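Local coordinates for peroxiredoxin PRX1, mitochondrial (Saccharomyces cerevisiae, PDB 5YKJ), which probably reduces peroxides in the mitochondrion as a 1-Cys thiol peroxidase, with glutathione and thioredoxin systems resolving the oxidised active-site cysteine, at residues 6-11 / 106-111; 13-18 / 95-100; 31-36 / 64-69. One frame throughout, in Å; residues are numbered along the deposited sequence. Where two conformers were deposited one is given.

Overall arrangement
All three contacts belong to the thioredoxin-like peroxiredoxin domain. Interaction 3, the most buried, pairs two central strands. Interaction 2 lies about 10 Å away between centres and continues the same sheet: strand 96-98 adjoins strand 63-69, where Ile97 N and Gly67 O are 2.9 Å apart, a probable hydrogen bond. Interaction 1, about 12 Å from interaction 3, packs on the sheet, with Tyr108 CE2 3.7 Å from Leu33 CD2. It also meets interaction 2, about 16 Å away, where Phe11 CZ lies 3.7 Å from Ile97 CD1. Cys44, seen as S-hydroxycysteine and probably the peroxidatic residue, comes a few residues after strand 30-36, so interaction 3 leads along the chain toward the likely active site.

Interaction 1 of 3, residues 6-11 / 106-111; sequences SDAPNF and FLYDMV
Pro9 and Leu107 mark the closest backbone approach, their CA atoms 7.4 Å apart, so the extended segment 6-11 meets the end of helix 103-107 through side chains. A Schellman motif ends this helix in the thioredoxin-like domain: Asp109, at positive phi, donates its N to Phe106 O, while Met110 N reaches back to Ala105 O. Tyr108, just after the last helical residue, spans the gap with its phenol.

Tyr108 OH donates to Pro9 O at 2.8 Å, with a C=O...donor angle of 137°, a little tilted from the carbonyl plane. Pro9 also holds the ring by a CH-pi contact: its CG lies over one face, 4.2 Å from the Tyr108 ring centroid, offset toward the rim. The bond pins the end of the side chain, while Pro9 CG over the face and the rim of Phe11 probably limit its tilt. A phenylalanine in place of Tyr108 would probably keep much of the ring packing but leave Pro9 O without this hydrogen-bond partner.

Phe11 approaches differently. Its ring stands at 89° to that of Tyr108, rim to rim with neither over the other's face, and CE2 of Phe11 comes within 3.7 Å of Tyr108 CE1. Phe11 also stacks with Phe22, while Tyr108 packs edge-to-face with Phe131 of strand 129-133, linking the contact to the sheet.

Leu107 extends with CG anti to its backbone N (chi1 173°), which carries its two methyl groups to neighbouring targets on the other segment. CD1 of Leu107 packs 3.8 Å from Pro9 CB, and CD2 of Leu107 lies 3.9 Å from Phe11 CB. One residue before Pro9, Ala8 brings its CB to 3.5 Å from Tyr108 OH.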
loop_
_atom_site.group_PDB
_atom_site.type_symbol
_atom_site.label_atom_id
_atom_site.label_comp_id
_atom_site.label_asym_id
_atom_site.label_seq_id
_atom_site.Cartn_x
_atom_site.Cartn_y
_atom_site.Cartn_z
ATOM N N SER A 6 -11.450 -1.007 7.528
ATOM C CA SER A 6 -12.559 -0.792 6.636
ATOM C C SER A 6 -12.329 -1.643 5.375
ATOM O O SER A 6 -11.263 -1.931 5.058
ATOM C CB SER A 6 -12.642 0.672 6.183
ATOM O OG SER A 6 -12.982 1.517 7.220
ATOM N N ASP A 7 -13.397 -1.976 4.702
ATOM C CA ASP A 7 -13.292 -2.646 3.436
ATOM C C ASP A 7 -12.829 -1.628 2.401
ATOM O O ASP A 7 -13.304 -0.591 2.347
ATOM C CB ASP A 7 -14.629 -3.177 2.950
ATOM C CG ASP A 7 -15.174 -4.299 3.806
ATOM O OD1 ASP A 7 -14.412 -5.102 4.312
ATOM O OD2 ASP A 7 -16.391 -4.318 3.925
ATOM N N ALA A 8 -11.905 -2.040 1.566
ATOM C CA ALA A 8 -11.476 -1.223 0.472
ATOM C C ALA A 8 -12.555 -1.333 -0.617
ATOM O O ALA A 8 -12.826 -2.335 -1.118
ATOM C CB ALA A 8 -10.173 -1.740 -0.083
ATOM N N PRO A 9 -13.163 -0.200 -0.954
ATOM C CA PRO A 9 -14.232 -0.247 -1.946
ATOM C C PRO A 9 -13.773 -0.684 -3.324
ATOM O O PRO A 9 -12.780 -0.291 -3.754
ATOM C CB PRO A 9 -14.721 1.199 -2.058
ATOM C CG PRO A 9 -13.916 1.987 -1.153
ATOM C CD PRO A 9 -13.020 1.125 -0.365
ATOM N N ASN A 10 -14.575 -1.516 -3.964
ATOM C CA ASN A 10 -14.288 -1.939 -5.295
ATOM C C ASN A 10 -14.682 -0.856 -6.300
ATOM O O ASN A 10 -15.474 -0.041 -6.032
ATOM C CB ASN A 10 -15.034 -3.226 -5.610
ATOM C CG ASN A 10 -14.472 -3.952 -6.832
ATOM O OD1 ASN A 10 -13.505 -3.545 -7.393
ATOM N ND2 ASN A 10 -15.140 -5.022 -7.231
ATOM N N PHE A 11 -14.092 -0.913 -7.468
ATOM C CA PHE A 11 -14.352 0.053 -8.494
ATOM C C PHE A 11 -13.922 -0.476 -9.842
ATOM O O PHE A 11 -13.185 -1.337 -9.901
ATOM C CB PHE A 11 -13.668 1.427 -8.208
ATOM C CG PHE A 11 -12.177 1.368 -8.031
ATOM C CD1 PHE A 11 -11.339 1.492 -9.113
ATOM C CD2 PHE A 11 -11.608 1.244 -6.789
ATOM C CE1 PHE A 11 -9.982 1.391 -8.988
ATOM C CE2 PHE A 11 -10.249 1.187 -6.662
ATOM C CZ PHE A 11 -9.437 1.281 -7.755
ATOM N N PHE A 106 -12.175 10.301 -4.682
ATOM C CA PHE A 106 -13.336 10.642 -3.891
ATOM C C PHE A 106 -13.862 9.415 -3.148
ATOM O O PHE A 106 -14.129 9.467 -1.997
ATOM C CB PHE A 106 -14.414 11.272 -4.798
ATOM C CG PHE A 106 -15.701 11.653 -4.092
ATOM C CD1 PHE A 106 -15.767 12.659 -3.178
ATOM C CD2 PHE A 106 -16.845 10.986 -4.406
ATOM C CE1 PHE A 106 -16.946 12.954 -2.572
ATOM C CE2 PHE A 106 -18.020 11.307 -3.813
ATOM C CZ PHE A 106 -18.073 12.283 -2.895
ATOM N N LEU A 107 -13.912 8.306 -3.876
ATOM C CA LEU A 107 -14.363 7.060 -3.311
ATOM C C LEU A 107 -13.460 6.611 -2.145
ATOM O O LEU A 107 -13.884 5.969 -1.270
ATOM C CB LEU A 107 -14.421 5.979 -4.387
ATOM C CG LEU A 107 -14.705 4.557 -3.974
ATOM C CD1 LEU A 107 -16.156 4.443 -3.531
ATOM C CD2 LEU A 107 -14.449 3.635 -5.139
ATOM N N TYR A 108 -12.214 7.004 -2.239
ATOM C CA TYR A 108 -11.232 6.666 -1.229
ATOM C C TYR A 108 -10.992 7.736 -0.163
ATOM O O TYR A 108 -10.068 7.668 0.543
ATOM C CB TYR A 108 -9.928 6.096 -1.852
ATOM C CG TYR A 108 -10.014 4.619 -2.119
ATOM C CD1 TYR A 108 -10.744 4.145 -3.170
ATOM C CD2 TYR A 108 -9.380 3.715 -1.292
ATOM C CE1 TYR A 108 -10.874 2.792 -3.390
ATOM C CE2 TYR A 108 -9.505 2.369 -1.501
ATOM C CZ TYR A 108 -10.237 1.913 -2.556
ATOM O OH TYR A 108 -10.334 0.601 -2.741
ATOM N N ASP A 109 -11.903 8.695 -0.159
ATOM C CA ASP A 109 -11.958 9.771 0.816
ATOM C C ASP A 109 -10.811 10.784 0.822
ATOM O O ASP A 109 -10.627 11.467 1.774
ATOM C CB ASP A 109 -12.158 9.206 2.226
ATOM C CG ASP A 109 -13.566 8.661 2.467
ATOM O OD1 ASP A 109 -14.499 9.090 1.877
ATOM O OD2 ASP A 109 -13.714 7.797 3.296
ATOM N N MET A 110 -10.090 10.842 -0.273
ATOM C CA MET A 110 -9.001 11.775 -0.378
ATOM C C MET A 110 -9.393 13.188 -0.800
ATOM O O MET A 110 -8.630 14.086 -0.622
ATOM C CB MET A 110 -7.915 11.244 -1.265
ATOM C CG MET A 110 -7.309 10.045 -0.648
ATOM S SD MET A 110 -5.962 9.334 -1.688
ATOM C CE MET A 110 -6.858 8.476 -3.013
ATOM N N VAL A 111 -10.595 13.345 -1.345
ATOM C CA VAL A 111 -11.135 14.632 -1.735
ATOM C C VAL A 111 -12.627 14.634 -1.347
ATOM O O VAL A 111 -13.186 13.619 -1.195
ATOM C CB VAL A 111 -10.983 14.980 -3.206
ATOM C CG1 VAL A 111 -9.537 15.177 -3.555
ATOM C CG2 VAL A 111 -11.610 13.927 -4.101
#

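Interaction 2 of 3, residues 13-18 / 95-100; sequences ADTTVG and PIIGDT
Thr15 and Ile97 form a single beta bridge, a non-hydrogen-bonded antiparallel pair with CA atoms 4.3 Å apart, flanked by the bonds Gly98 N to Asp14 O and Thr16 N to Ile96 O. Segment 13-18 thus covers the side of strand 96-98, the outermost strand of the thioredoxin-like sheet within this chain and parallel to its neighbour 63-69, and then folds into a type I turn from Thr15 to Gly18.

Thr16 lengthens the pairing with its side chain. Its OG1 accepts from Ile96 N at 2.9 Å, while its own backbone N donates to Ile96 O, so Thr16 serves both polar backbone atoms of Ile96. The hydroxyl is placed by a chi1 of 54°, which sets OG1 between the backbone N and the carbonyl carbon of Thr16. Ile80 and His76 of helix 73-87 also touch this threonine.

Thr15 uses its hydroxyl inside the turn instead. OG1 of Thr15 accepts from Val17 N at 3.0 Å, forming an ST turn, and donates to Gly18 O at 2.7 Å, in the carbonyl plane on a lone pair. With its hydroxyl thus fixed, CG2 of Thr15 is directed to Ile97, 4.0 Å from CG1 of that residue.

Two apolar contacts flank the bridge. Val17 meets the proline ring, CG1 of Val17 lying 4.0 Å from Pro95 CB, and CB of Ala13 packs 3.8 Å from Ile97 CG2. On the Asp14 and Gly98 side of the bridge a water links the two residues a second time, accepting from Asp14 N and donating to Gly98 O at 2.8 Å.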
loop_
_atom_site.group_PDB
_atom_site.type_symbol
_atom_site.label_atom_id
_atom_site.label_comp_id
_atom_site.label_asym_id
_atom_site.label_seq_id
_atom_site.Cartn_x
_atom_site.Cartn_y
_atom_site.Cartn_z
ATOM N N ALA A 13 -12.229 0.992 -13.435
ATOM C CA ALA A 13 -11.489 2.136 -13.906
ATOM C C ALA A 13 -10.721 1.838 -15.164
ATOM O O ALA A 13 -10.448 0.752 -15.446
ATOM C CB ALA A 13 -10.483 2.572 -12.853
ATOM N N ASP A 14 -10.392 2.913 -15.854
ATOM C CA ASP A 14 -9.521 2.905 -16.997
ATOM C C ASP A 14 -8.099 3.090 -16.433
ATOM O O ASP A 14 -7.884 3.872 -15.575
ATOM C CB ASP A 14 -9.871 4.046 -17.937
ATOM C CG ASP A 14 -11.341 4.146 -18.171
ATOM O OD1 ASP A 14 -11.823 3.368 -18.981
ATOM O OD2 ASP A 14 -12.030 4.955 -17.488
ATOM N N THR A 15 -7.185 2.299 -16.949
ATOM C CA THR A 15 -5.819 2.307 -16.504
ATOM C C THR A 15 -4.858 2.078 -17.667
ATOM O O THR A 15 -5.262 1.804 -18.760
ATOM C CB THR A 15 -5.519 1.200 -15.474
ATOM O OG1 THR A 15 -5.377 -0.048 -16.116
ATOM C CG2 THR A 15 -6.646 1.068 -14.469
ATOM N N THR A 16 -3.584 2.178 -17.329
ATOM C CA THR A 16 -2.483 1.991 -18.244
ATOM C C THR A 16 -2.407 0.564 -18.727
ATOM O O THR A 16 -1.702 0.321 -19.639
ATOM C CB THR A 16 -1.113 2.413 -17.668
ATOM O OG1 THR A 16 -0.889 1.742 -16.435
ATOM C CG2 THR A 16 -1.012 3.880 -17.512
ATOM N N VAL A 17 -3.106 -0.349 -18.081
ATOM C CA VAL A 17 -3.181 -1.754 -18.520
ATOM C C VAL A 17 -4.528 -2.140 -19.091
ATOM O O VAL A 17 -4.781 -3.279 -19.273
ATOM C CB VAL A 17 -2.775 -2.820 -17.482
ATOM C CG1 VAL A 17 -1.497 -2.481 -16.805
ATOM C CG2 VAL A 17 -3.884 -3.188 -16.515
ATOM N N GLY A 18 -5.350 -1.150 -19.345
ATOM C CA GLY A 18 -6.692 -1.322 -19.832
ATOM C C GLY A 18 -7.719 -1.216 -18.723
ATOM O O GLY A 18 -7.375 -0.956 -17.611
ATOM N N PRO A 95 -0.462 -1.219 -13.076
ATOM C CA PRO A 95 -1.280 -0.170 -13.632
ATOM C C PRO A 95 -1.237 1.145 -12.879
ATOM O O PRO A 95 -0.954 1.165 -11.742
ATOM C CB PRO A 95 -2.712 -0.690 -13.476
ATOM C CG PRO A 95 -2.637 -2.004 -12.829
ATOM C CD PRO A 95 -1.282 -2.153 -12.288
ATOM N N ILE A 96 -1.555 2.187 -13.605
ATOM C CA ILE A 96 -1.774 3.480 -13.039
ATOM C C ILE A 96 -3.208 3.837 -13.481
ATOM O O ILE A 96 -3.491 3.819 -14.616
ATOM C CB ILE A 96 -0.797 4.574 -13.487
ATOM C CG1 ILE A 96 0.641 4.100 -13.276
ATOM C CG2 ILE A 96 -1.035 5.829 -12.673
ATOM C CD1 ILE A 96 1.670 5.140 -13.531
ATOM N N ILE A 97 -4.069 4.128 -12.508
ATOM C CA ILE A 97 -5.439 4.452 -12.766
ATOM C C ILE A 97 -5.625 5.886 -13.290
ATOM O O ILE A 97 -5.143 6.787 -12.737
ATOM C CB ILE A 97 -6.263 4.304 -11.458
ATOM C CG1 ILE A 97 -6.236 2.861 -10.931
ATOM C CG2 ILE A 97 -7.675 4.858 -11.619
ATOM C CD1 ILE A 97 -6.469 2.755 -9.429
ATOM N N GLY A 98 -6.362 6.016 -14.380
ATOM C CA GLY A 98 -6.648 7.321 -14.914
ATOM C C GLY A 98 -7.903 7.885 -14.272
ATOM O O GLY A 98 -8.971 7.670 -14.696
ATOM N N ASP A 99 -7.722 8.599 -13.202
ATOM C CA ASP A 99 -8.801 9.173 -12.442
ATOM C C ASP A 99 -9.001 10.636 -12.798
ATOM O O ASP A 99 -8.899 11.501 -12.015
ATOM C CB ASP A 99 -8.472 9.006 -10.962
ATOM C CG ASP A 99 -9.688 9.127 -10.063
ATOM O OD1 ASP A 99 -10.730 8.818 -10.507
ATOM O OD2 ASP A 99 -9.511 9.511 -8.936
ATOM N N THR A 100 -9.362 10.834 -14.046
ATOM C CA THR A 100 -9.432 12.111 -14.646
ATOM C C THR A 100 -10.319 13.103 -13.887
ATOM O O THR A 100 -10.014 14.227 -13.816
ATOM C CB THR A 100 -10.052 11.927 -16.043
ATOM O OG1 THR A 100 -9.395 10.874 -16.750
ATOM C CG2 THR A 100 -10.048 13.185 -16.783
HETATM O O HOH W 1 -10.939 5.673 -14.623
#

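Interaction 3 of 3, residues 31-36 / 64-69; sequences GVLFSH and KLIGLS
Ile66 O is approached by three groups of segment 31-36: Phe34 N donates to it at 3.1 Å, Leu33 CA lends a CA-H...O contact, and the Phe34 ring packs a face against it, in contact without bonding. The N-H...O angle of 166° shows the conventional bond to be nearly straight. With four more backbone bonds it makes a ladder whose donors alternate between the strands, from Val32 N to Lys64 O at one end to His36 N to Leu68 O, at 2.8 Å, at the other. The strand axes approach to 4.6 Å with their N-to-C directions 24° apart, as parallel neighbours in register from Gly31 with Lys64 to Ser35 with Leu68.

Phe34 turns its ring back over the partner strand because chi1 of 52° puts CG between its own backbone N and carbonyl carbon. The ring lies flat on Gly67, whose CA is 3.7 Å from the Phe34 centroid in a CH-pi contact. Gly67 matters here: a side-chain carbon modelled on it would clash with Phe34 CE2. Leu65 CB reaches the ring at its edge, 4.1 Å from Phe34 CE1, and Phe51 of helix 46-53 stacks with it.

On the sheet face shared by Leu33, Ser35 and Ile66, Leu33 and Ile66 lie side by side, with Leu33 CD1 3.7 Å from Ile66 CG2. Ser35 OG is engaged by Ser129 O of strand 129-133.

Helices 46-53 and 55-59 connect the two strands in a beta-alpha-beta crossover, the parallel core of the thioredoxin fold; in peroxiredoxins the first strand leads to the peroxidatic cysteine, here probably Cys44, which is seen oxidised.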
loop_
_atom_site.group_PDB
_atom_site.type_symbol
_atom_site.label_atom_id
_atom_site.label_comp_id
_atom_site.label_asym_id
_atom_site.label_seq_id
_atom_site.Cartn_x
_atom_site.Cartn_y
_atom_site.Cartn_z
ATOM N N GLY A 31 -2.475 -6.030 -1.715
ATOM C CA GLY A 31 -2.400 -4.878 -2.556
ATOM C C GLY A 31 -1.852 -3.613 -1.887
ATOM O O GLY A 31 -2.035 -3.420 -0.754
ATOM N N VAL A 32 -1.176 -2.818 -2.681
ATOM C CA VAL A 32 -0.711 -1.514 -2.281
ATOM C C VAL A 32 -1.259 -0.495 -3.307
ATOM O O VAL A 32 -0.863 -0.497 -4.431
ATOM C CB VAL A 32 0.816 -1.423 -2.142
ATOM C CG1 VAL A 32 1.234 -0.013 -1.793
ATOM C CG2 VAL A 32 1.326 -2.321 -1.065
ATOM N N LEU A 33 -2.194 0.341 -2.853
ATOM C CA LEU A 33 -2.738 1.369 -3.685
ATOM C C LEU A 33 -2.078 2.700 -3.251
ATOM O O LEU A 33 -2.219 3.077 -2.143
ATOM C CB LEU A 33 -4.248 1.429 -3.580
ATOM C CG LEU A 33 -5.061 2.548 -4.200
ATOM C CD1 LEU A 33 -4.952 2.514 -5.690
ATOM C CD2 LEU A 33 -6.499 2.525 -3.701
ATOM N N PHE A 34 -1.354 3.333 -4.158
ATOM C CA PHE A 34 -0.663 4.557 -3.894
ATOM C C PHE A 34 -1.146 5.677 -4.824
ATOM O O PHE A 34 -1.373 5.477 -5.931
ATOM C CB PHE A 34 0.864 4.412 -3.961
ATOM C CG PHE A 34 1.390 3.770 -5.222
ATOM C CD1 PHE A 34 1.534 2.457 -5.293
ATOM C CD2 PHE A 34 1.726 4.505 -6.306
ATOM C CE1 PHE A 34 2.025 1.870 -6.400
ATOM C CE2 PHE A 34 2.234 3.919 -7.440
ATOM C CZ PHE A 34 2.358 2.605 -7.483
ATOM N N SER A 35 -1.285 6.849 -4.226
ATOM C CA SER A 35 -1.875 7.983 -4.832
ATOM C C SER A 35 -0.980 9.185 -5.116
ATOM O O SER A 35 -0.118 9.455 -4.408
ATOM C CB SER A 35 -3.030 8.442 -3.940
ATOM O OG SER A 35 -3.768 7.347 -3.535
ATOM N N HIS A 36 -1.287 9.837 -6.231
ATOM C CA HIS A 36 -0.597 11.012 -6.700
ATOM C C HIS A 36 -1.567 12.070 -7.198
ATOM O O HIS A 36 -2.477 11.784 -7.823
ATOM C CB HIS A 36 0.406 10.626 -7.799
ATOM C CG HIS A 36 1.363 9.595 -7.341
ATOM N ND1 HIS A 36 2.504 9.894 -6.661
ATOM C CD2 HIS A 36 1.327 8.255 -7.430
ATOM C CE1 HIS A 36 3.099 8.784 -6.305
ATOM N NE2 HIS A 36 2.417 7.778 -6.773
ATOM N N LYS A 64 0.397 -6.998 -5.136
ATOM C CA LYS A 64 0.216 -6.320 -6.386
ATOM C C LYS A 64 0.153 -4.810 -6.119
ATOM O O LYS A 64 -0.494 -4.376 -5.233
ATOM C CB LYS A 64 -1.076 -6.723 -7.036
ATOM C CG LYS A 64 -1.054 -8.129 -7.557
ATOM C CD LYS A 64 -2.215 -8.489 -8.438
ATOM C CE LYS A 64 -2.067 -9.934 -8.809
ATOM N NZ LYS A 64 -3.268 -10.740 -8.630
ATOM N N LEU A 65 0.879 -4.068 -6.936
ATOM C CA LEU A 65 0.945 -2.641 -6.869
ATOM C C LEU A 65 -0.050 -2.036 -7.840
ATOM O O LEU A 65 -0.388 -2.588 -8.820
ATOM C CB LEU A 65 2.364 -2.143 -7.196
ATOM C CG LEU A 65 3.482 -2.642 -6.317
ATOM C CD1 LEU A 65 4.832 -2.414 -6.938
ATOM C CD2 LEU A 65 3.446 -1.883 -5.027
ATOM N N ILE A 66 -0.539 -0.877 -7.459
ATOM C CA ILE A 66 -1.425 -0.097 -8.301
ATOM C C ILE A 66 -1.351 1.386 -7.918
ATOM O O ILE A 66 -1.482 1.732 -6.821
ATOM C CB ILE A 66 -2.854 -0.633 -8.338
ATOM C CG1 ILE A 66 -3.658 0.120 -9.350
ATOM C CG2 ILE A 66 -3.483 -0.601 -6.969
ATOM C CD1 ILE A 66 -4.849 -0.662 -9.837
ATOM N N GLY A 67 -1.117 2.176 -8.915
ATOM C CA GLY A 67 -0.969 3.553 -8.723
ATOM C C GLY A 67 -2.238 4.403 -9.085
ATOM O O GLY A 67 -3.019 3.922 -9.856
ATOM N N LEU A 68 -2.602 5.559 -8.487
ATOM C CA LEU A 68 -3.685 6.354 -8.869
ATOM C C LEU A 68 -3.078 7.725 -8.980
ATOM O O LEU A 68 -2.387 8.186 -8.192
ATOM C CB LEU A 68 -4.756 6.336 -7.761
ATOM C CG LEU A 68 -5.978 7.216 -7.931
ATOM C CD1 LEU A 68 -7.054 6.765 -6.987
ATOM C CD2 LEU A 68 -5.635 8.649 -7.580
ATOM N N SER A 69 -3.495 8.399 -10.049
ATOM C CA SER A 69 -3.119 9.764 -10.322
ATOM C C SER A 69 -4.302 10.458 -11.025
ATOM O O SER A 69 -4.907 9.859 -11.847
ATOM C CB SER A 69 -1.871 9.875 -11.151
ATOM O OG SER A 69 -1.565 11.193 -11.316
#